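Local coordinates for flagellar hook-associated protein (Burkholderia pseudomallei, PDB 4UT1) that probably serves as a structural junction subunit that joins the flagellar hook to the filament, at residues Q145-A148 against S149-A153; G589-L593 against T594-A598; T619-V622 against G623-Q627. All blocks are in the same frame, centred on the assembly; numbering follows the deposited sequence.

Contact 1 of 3, residues Q145-A148 against S149-A153; sequences QTLA and SQLVA. With EDO (1,2-ethanediol), chain C.
The flat amide of Gln150 and the methyl of Thr146 meet on the outer side of helix 134-193, one turn apart. CG2 of Thr146 abuts the nitrogen end of the amide, 3.2 Å from NE2, a close contact but not a bond, lying at the edge almost in line with the CD-NE2 bond and only slightly off the plane. The backbone oxygen of Thr146, 3.4 Å from NE2, lies on the same side of the plane, well off the edge but not squarely over the face. The two side chains run alongside each other: CG of Gln150 stands beside the backbone nitrogen (chi1 -72°), and the extended chain beyond it carries the amide back towards Thr146. The Thr146 methyl reaches this edge by standing anti to its own nitrogen, and that leaves OG1 for the carbonyl of Ser142; a 1,2-ethanediol, probably from the crystallisation liquor, places its O1 3.2 Å from OG1, a bond that is not settled.

On the inner side Leu147 and Leu151 touch across one turn, CD1 to CD1 at 3.9 Å. Leu151 rests on Ile113 and Ala311 and Leu147 on Ala116, Ile117 and Phe314, so both leucines fill the seam with helices 113-129 and 287-322. Ala148, small enough for a tight fit, lies against Phe434 and Leu436. Leu151 N gives a straight helical bond to Leu147 O (3.0 Å, 167°). Ser149 suits the outer surface: its OG lies 3.1 Å from Gln145 O, a short hydroxyl turned back on the helix, although where its proton goes is not settled.

The chemistry is thus broadly that of an amphipathic helix: hydroxyls outward, Gln150 at the margin against Ala116, and an apolar side shared between the neighbouring helices and the segment around Phe434 and Leu436.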
loop_
_atom_site.group_PDB
_atom_site.type_symbol
_atom_site.label_atom_id
_atom_site.label_comp_id
_atom_site.label_asym_id
_atom_site.label_seq_id
_atom_site.Cartn_x
_atom_site.Cartn_y
_atom_site.Cartn_z
ATOM N N GLN A 145 5.593 17.723 -9.374
ATOM C CA GLN A 145 4.658 18.484 -8.542
ATOM C C GLN A 145 3.217 18.148 -8.894
ATOM O O GLN A 145 2.352 18.070 -8.016
ATOM C CB GLN A 145 4.920 19.990 -8.675
ATOM C CG GLN A 145 6.207 20.418 -7.950
ATOM C CD GLN A 145 6.638 21.844 -8.244
ATOM O OE1 GLN A 145 6.278 22.418 -9.273
ATOM N NE2 GLN A 145 7.424 22.423 -7.337
ATOM N N THR A 146 2.968 17.942 -10.179
ATOM C CA THR A 146 1.670 17.519 -10.677
ATOM C C THR A 146 1.254 16.176 -10.091
ATOM O O THR A 146 0.131 16.010 -9.592
ATOM C CB THR A 146 1.689 17.453 -12.208
ATOM O OG1 THR A 146 1.691 18.791 -12.717
ATOM C CG2 THR A 146 0.478 16.712 -12.755
ATOM N N LEU A 147 2.180 15.226 -10.122
ATOM C CA LEU A 147 1.937 13.927 -9.530
ATOM C C LEU A 147 1.682 14.034 -8.028
ATOM O O LEU A 147 0.749 13.419 -7.501
ATOM C CB LEU A 147 3.134 13.000 -9.807
ATOM C CG LEU A 147 3.097 11.653 -9.093
ATOM C CD1 LEU A 147 1.913 10.832 -9.547
ATOM C CD2 LEU A 147 4.417 10.902 -9.370
ATOM N N ALA A 148 2.495 14.824 -7.335
ATOM C CA ALA A 148 2.361 14.944 -5.881
ATOM C C ALA A 148 1.015 15.555 -5.533
ATOM O O ALA A 148 0.351 15.140 -4.582
ATOM C CB ALA A 148 3.492 15.791 -5.298
ATOM N N SER A 149 0.605 16.543 -6.314
ATOM C CA SER A 149 -0.682 17.181 -6.073
ATOM C C SER A 149 -1.810 16.172 -6.119
ATOM O O SER A 149 -2.727 16.212 -5.287
ATOM C CB SER A 149 -0.934 18.293 -7.103
ATOM O OG SER A 149 -0.138 19.414 -6.786
ATOM N N GLN A 150 -1.754 15.276 -7.096
ATOM C CA GLN A 150 -2.831 14.307 -7.274
ATOM C C GLN A 150 -2.825 13.256 -6.174
ATOM O O GLN A 150 -3.886 12.876 -5.644
ATOM C CB GLN A 150 -2.729 13.658 -8.648
ATOM C CG GLN A 150 -3.125 14.608 -9.759
ATOM C CD GLN A 150 -2.768 14.088 -11.126
ATOM O OE1 GLN A 150 -3.121 12.969 -11.492
ATOM N NE2 GLN A 150 -2.048 14.891 -11.885
ATOM N N LEU A 151 -1.636 12.783 -5.824
ATOM C CA LEU A 151 -1.519 11.794 -4.762
ATOM C C LEU A 151 -1.961 12.372 -3.412
ATOM O O LEU A 151 -2.691 11.730 -2.680
ATOM C CB LEU A 151 -0.093 11.259 -4.677
ATOM C CG LEU A 151 0.296 10.285 -5.787
ATOM C CD1 LEU A 151 1.788 9.952 -5.729
ATOM C CD2 LEU A 151 -0.551 9.001 -5.721
ATOM N N VAL A 152 -1.489 13.565 -3.070
ATOM C CA VAL A 152 -1.903 14.220 -1.836
ATOM C C VAL A 152 -3.425 14.500 -1.819
ATOM O O VAL A 152 -4.088 14.228 -0.818
ATOM C CB VAL A 152 -1.108 15.537 -1.623
ATOM C CG1 VAL A 152 -1.695 16.360 -0.489
ATOM C CG2 VAL A 152 0.339 15.234 -1.354
ATOM N N ALA A 153 -3.982 15.013 -2.919
ATOM C CA ALA A 153 -5.427 15.237 -3.000
ATOM C C ALA A 153 -6.179 13.914 -2.880
ATOM O O ALA A 153 -7.226 13.850 -2.243
ATOM C CB ALA A 153 -5.808 15.962 -4.306
HETATM C C1 EDO C . 2.074 17.614 -16.155
HETATM O O1 EDO C . 3.118 18.401 -15.558
HETATM C C2 EDO C . 2.541 16.166 -16.301
HETATM O O2 EDO C . 1.670 15.252 -15.614
#

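Contact 2 of 3, residues G589-L593 against T594-A598. With EDO (1,2-ethanediol), chain P.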
loop_
_atom_site.group_PDB
_atom_site.type_symbol
_atom_site.label_atom_id
_atom_site.label_comp_id
_atom_site.label_asym_id
_atom_site.label_seq_id
_atom_site.Cartn_x
_atom_site.Cartn_y
_atom_site.Cartn_z
ATOM N N GLY A 589 6.338 -8.740 -8.383
ATOM C CA GLY A 589 7.242 -8.586 -9.509
ATOM C C GLY A 589 6.603 -8.878 -10.854
ATOM O O GLY A 589 7.289 -9.248 -11.806
ATOM N N THR A 590 5.290 -8.692 -10.941
ATOM C CA THR A 590 4.564 -9.048 -12.155
ATOM C C THR A 590 3.928 -7.856 -12.879
ATOM O O THR A 590 3.627 -7.946 -14.070
ATOM C CB THR A 590 3.464 -10.080 -11.850
ATOM O OG1 THR A 590 2.434 -9.474 -11.056
ATOM C CG2 THR A 590 4.057 -11.277 -11.103
ATOM N N THR A 591 3.713 -6.745 -12.182
ATOM C CA THR A 591 3.064 -5.607 -12.831
ATOM C C THR A 591 3.782 -4.287 -12.566
ATOM O O THR A 591 4.443 -4.115 -11.541
ATOM C CB THR A 591 1.589 -5.465 -12.391
ATOM O OG1 THR A 591 1.516 -4.688 -11.190
ATOM C CG2 THR A 591 0.957 -6.836 -12.164
ATOM N N THR A 592 3.639 -3.366 -13.511
ATOM C CA THR A 592 4.243 -2.043 -13.428
ATOM C C THR A 592 3.390 -1.117 -12.561
ATOM O O THR A 592 2.312 -1.501 -12.113
ATOM C CB THR A 592 4.395 -1.410 -14.815
ATOM O OG1 THR A 592 3.098 -1.104 -15.334
ATOM C CG2 THR A 592 5.095 -2.366 -15.773
ATOM N N LEU A 593 3.885 0.092 -12.323
ATOM C CA LEU A 593 3.153 1.065 -11.525
ATOM C C LEU A 593 1.806 1.404 -12.166
ATOM O O LEU A 593 0.779 1.436 -11.488
ATOM C CB LEU A 593 3.990 2.336 -11.335
ATOM C CG LEU A 593 5.260 2.195 -10.499
ATOM C CD1 LEU A 593 6.101 3.457 -10.555
ATOM C CD2 LEU A 593 4.896 1.871 -9.071
ATOM N N THR A 594 1.806 1.656 -13.469
ATOM C CA THR A 594 0.578 2.050 -14.157
ATOM C C THR A 594 -0.330 0.845 -14.335
ATOM O O THR A 594 -1.556 0.968 -14.301
ATOM C CB THR A 594 0.865 2.688 -15.530
ATOM O OG1 THR A 594 1.669 1.794 -16.302
ATOM C CG2 THR A 594 1.601 4.009 -15.359
ATOM N N GLY A 595 0.276 -0.325 -14.500
ATOM C CA GLY A 595 -0.480 -1.561 -14.551
ATOM C C GLY A 595 -1.157 -1.819 -13.216
ATOM O O GLY A 595 -2.310 -2.251 -13.163
ATOM N N ALA A 596 -0.439 -1.545 -12.132
ATOM C CA ALA A 596 -0.999 -1.705 -10.790
ATOM C C ALA A 596 -2.085 -0.665 -10.542
ATOM O O ALA A 596 -3.109 -0.967 -9.942
ATOM C CB ALA A 596 0.095 -1.602 -9.741
ATOM N N TYR A 597 -1.871 0.558 -11.018
ATOM C CA TYR A 597 -2.913 1.589 -10.941
ATOM C C TYR A 597 -4.206 1.157 -11.629
ATOM O O TYR A 597 -5.303 1.417 -11.126
ATOM C CB TYR A 597 -2.442 2.900 -11.567
ATOM C CG TYR A 597 -3.427 4.033 -11.379
ATOM C CD1 TYR A 597 -3.498 4.716 -10.169
ATOM C CD2 TYR A 597 -4.297 4.410 -12.397
ATOM C CE1 TYR A 597 -4.390 5.739 -9.986
ATOM C CE2 TYR A 597 -5.197 5.449 -12.216
ATOM C CZ TYR A 597 -5.234 6.107 -11.011
ATOM O OH TYR A 597 -6.127 7.130 -10.807
ATOM N N ALA A 598 -4.079 0.527 -12.793
ATOM C CA ALA A 598 -5.262 0.081 -13.527
ATOM C C ALA A 598 -6.030 -0.991 -12.746
ATOM O O ALA A 598 -7.258 -1.010 -12.749
ATOM C CB ALA A 598 -4.873 -0.435 -14.904
HETATM C C1 EDO P . -7.821 9.703 -8.831
HETATM O O1 EDO P . -6.644 9.939 -9.624
HETATM C C2 EDO P . -7.485 8.863 -7.598
HETATM O O2 EDO P . -7.080 7.521 -7.950
HETATM O O HOH W 1 4.415 2.073 -15.181
#
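Thr592 closes the start of helix 593-630 with its own hydroxyl: OG1 accepts from Gly595 N at 3.0 Å, with an N-H...O angle of 155°. A chi1 of 69° places OG1 between the backbone nitrogen and the carbonyl carbon, from where it bends over the first turn. OG1 takes the place of the missing carbonyl for Gly595 N, and the carbonyl oxygen of Thr592 makes the first regular helical bond, to Ala596 N at 2.8 Å. Leu593 O then receives Tyr597 N, also at 2.8 Å, and the helix is under way.

The packed side is mixed but dominated by Leu593, Ala596 and Tyr597. Leu593 is buried and touches Phe121 of helix 113-129 and Ser313 and Gln317 of helix 287-322, while Ala596, whose CB lies 3.2 Å from Thr592 O, fits its single methyl against Met586 and Leu310. Thr591 OG1 lies alongside that methyl, 3.7 Å from Ala596 CB, and is bonded to Asn587 OD1. Tyr597 reaches away from the turn, and its OH shares a hydrogen bond of 3.0 Å with O2 of a 1,2-ethanediol near the ring plane, which Tyr600 OH also binds.

The looser side is the watered one, by Thr592 and Thr594, although Thr594 also touches Thr118. There a water accepts from Thr594 N at 3.1 Å and makes a weak link to Thr592 OG1, serving an amide that the cap does not reach.

Side-chain oxygen to the third amide ahead and carbonyl to the fourth together form an ST motif at an N-cap, here entered from a chain in which Thr590 and Thr591 form a classic beta bulge opposite Met586.

Contact 3 of 3, residues T619-V622 against G623-Q627. With EDO (1,2-ethanediol), chain Q.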
loop_
_atom_site.group_PDB
_atom_site.type_symbol
_atom_site.label_atom_id
_atom_site.label_comp_id
_atom_site.label_asym_id
_atom_site.label_seq_id
_atom_site.Cartn_x
_atom_site.Cartn_y
_atom_site.Cartn_z
ATOM N N THR A 619 -33.639 -3.902 -4.574
ATOM C CA THR A 619 -34.583 -2.840 -4.273
ATOM C C THR A 619 -35.919 -3.132 -4.942
ATOM O O THR A 619 -36.984 -2.941 -4.344
ATOM C CB THR A 619 -34.047 -1.488 -4.715
ATOM O OG1 THR A 619 -32.986 -1.120 -3.832
ATOM C CG2 THR A 619 -35.146 -0.431 -4.650
ATOM N N ALA A 620 -35.844 -3.609 -6.182
ATOM C CA ALA A 620 -37.020 -4.035 -6.915
ATOM C C ALA A 620 -37.768 -5.097 -6.124
ATOM O O ALA A 620 -38.968 -4.978 -5.891
ATOM C CB ALA A 620 -36.632 -4.559 -8.297
ATOM N N LEU A 621 -37.049 -6.125 -5.691
ATOM C CA LEU A 621 -37.654 -7.207 -4.922
ATOM C C LEU A 621 -38.298 -6.731 -3.613
ATOM O O LEU A 621 -39.414 -7.134 -3.269
ATOM C CB LEU A 621 -36.615 -8.267 -4.602
ATOM C CG LEU A 621 -37.195 -9.389 -3.748
ATOM C CD1 LEU A 621 -38.219 -10.149 -4.590
ATOM C CD2 LEU A 621 -36.089 -10.296 -3.250
ATOM N N VAL A 622 -37.572 -5.890 -2.878
ATOM C CA VAL A 622 -38.089 -5.312 -1.638
ATOM C C VAL A 622 -39.397 -4.566 -1.905
ATOM O O VAL A 622 -40.362 -4.659 -1.128
ATOM C CB VAL A 622 -37.050 -4.361 -0.997
ATOM C CG1 VAL A 622 -37.659 -3.595 0.163
ATOM C CG2 VAL A 622 -35.815 -5.150 -0.547
ATOM N N GLY A 623 -39.428 -3.845 -3.020
ATOM C CA GLY A 623 -40.619 -3.135 -3.445
ATOM C C GLY A 623 -41.775 -4.097 -3.635
ATOM O O GLY A 623 -42.897 -3.835 -3.200
ATOM N N GLN A 624 -41.486 -5.233 -4.257
ATOM C CA GLN A 624 -42.512 -6.231 -4.536
ATOM C C GLN A 624 -43.029 -6.905 -3.263
ATOM O O GLN A 624 -44.225 -7.115 -3.113
ATOM C CB GLN A 624 -41.968 -7.275 -5.503
ATOM C CG GLN A 624 -41.593 -6.673 -6.855
ATOM C CD GLN A 624 -40.601 -7.515 -7.616
ATOM O OE1 GLN A 624 -40.565 -8.736 -7.479
ATOM N NE2 GLN A 624 -39.784 -6.860 -8.435
ATOM N N ILE A 625 -42.128 -7.240 -2.345
ATOM C CA ILE A 625 -42.540 -7.833 -1.070
ATOM C C ILE A 625 -43.387 -6.846 -0.268
ATOM O O ILE A 625 -44.383 -7.223 0.373
ATOM C CB ILE A 625 -41.315 -8.277 -0.255
ATOM C CG1 ILE A 625 -40.506 -9.287 -1.071
ATOM C CG2 ILE A 625 -41.727 -8.843 1.101
ATOM C CD1 ILE A 625 -39.268 -9.796 -0.367
ATOM N N THR A 626 -43.007 -5.573 -0.335
ATOM C CA THR A 626 -43.728 -4.524 0.374
ATOM C C THR A 626 -45.143 -4.391 -0.166
ATOM O O THR A 626 -46.103 -4.290 0.601
ATOM C CB THR A 626 -42.987 -3.177 0.270
ATOM O OG1 THR A 626 -41.737 -3.279 0.965
ATOM C CG2 THR A 626 -43.815 -2.045 0.877
ATOM N N GLN A 627 -45.268 -4.408 -1.489
ATOM C CA GLN A 627 -46.571 -4.293 -2.123
ATOM C C GLN A 627 -47.418 -5.512 -1.793
ATOM O O GLN A 627 -48.621 -5.389 -1.584
ATOM C CB GLN A 627 -46.436 -4.122 -3.641
ATOM C CG GLN A 627 -45.840 -2.789 -4.062
ATOM C CD GLN A 627 -45.878 -2.592 -5.559
ATOM O OE1 GLN A 627 -46.814 -3.020 -6.228
ATOM N NE2 GLN A 627 -44.849 -1.953 -6.097
HETATM C C1 EDO Q . -33.932 -0.194 -0.906
HETATM O O1 EDO Q . -33.688 -1.602 -0.987
HETATM C C2 EDO Q . -32.609 0.541 -0.752
HETATM O O2 EDO Q . -32.709 1.530 0.283
#
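This is a local contact along one turn of helix 593-630, near the end of the modelled chain, where Thr626 folds back on Val622 and Ile625 on Leu621 while the same helix lies against helix 80-106. One side of the turn leans on that helix, with only Val622 buried; the other is surface. Val622 packs on Gln86, and Ile625 and Thr626 both reach Leu82.

The carbonyl of Val622 is gripped twice. Thr626 N donates to its O at 2.9 Å in the helical manner, and Thr626 OG1 adds a second bond of the same length, 2.9 Å. The two donors come from opposite faces of the carbonyl plane, the hydroxyl from 36° out of it. OG1 can turn back so far because it stands beside its own backbone nitrogen (chi1 -66°), a common way for a helical threonine to bury its hydroxyl proton.

On the neighbouring stripe Leu621 CG and Ile625 CD1 touch at 4.0 Å; Ile625 reaches Leu82 and Ala85, while Leu621 lies on the exposed side and shelters against it. Gln624 crosses Leu621 at about a right angle, its OE1 coming within 4.0 Å of Leu621 CD1, and its CG lies 3.3 Å from Ala620 O. At the earlier end Thr619 OG1 shares a hydrogen bond of 3.0 Å with O1 of a bound 1,2-ethanediol, either partner being able to donate.

A carbonyl that accepts two hydrogen bonds thus takes up the hydroxyl proton of Thr626 within its own helix, which probably lowers the cost of placing this residue against Leu82.

Along the chain the three come in series, contact 1 first, in the long helix 134-193, then contacts 2 and 3 in helix 593-630. Contacts 2 and 3 share that helix, at its start and near its end, with centres about 43 Å apart. Contact 1 lies about 19 Å from contact 2 between centres and about 7 Å between nearest atoms, without touching. Both pack on helices 113-129 and 287-322, and Ile113 meets both Leu151 and Tyr597. Contact 3 is about 45 Å from contact 1 between centres and rests on helix 80-106. The helical body is therefore built from chain segments far apart in sequence, and the last modelled helix, 593-630, runs back alongside the first, 80-106.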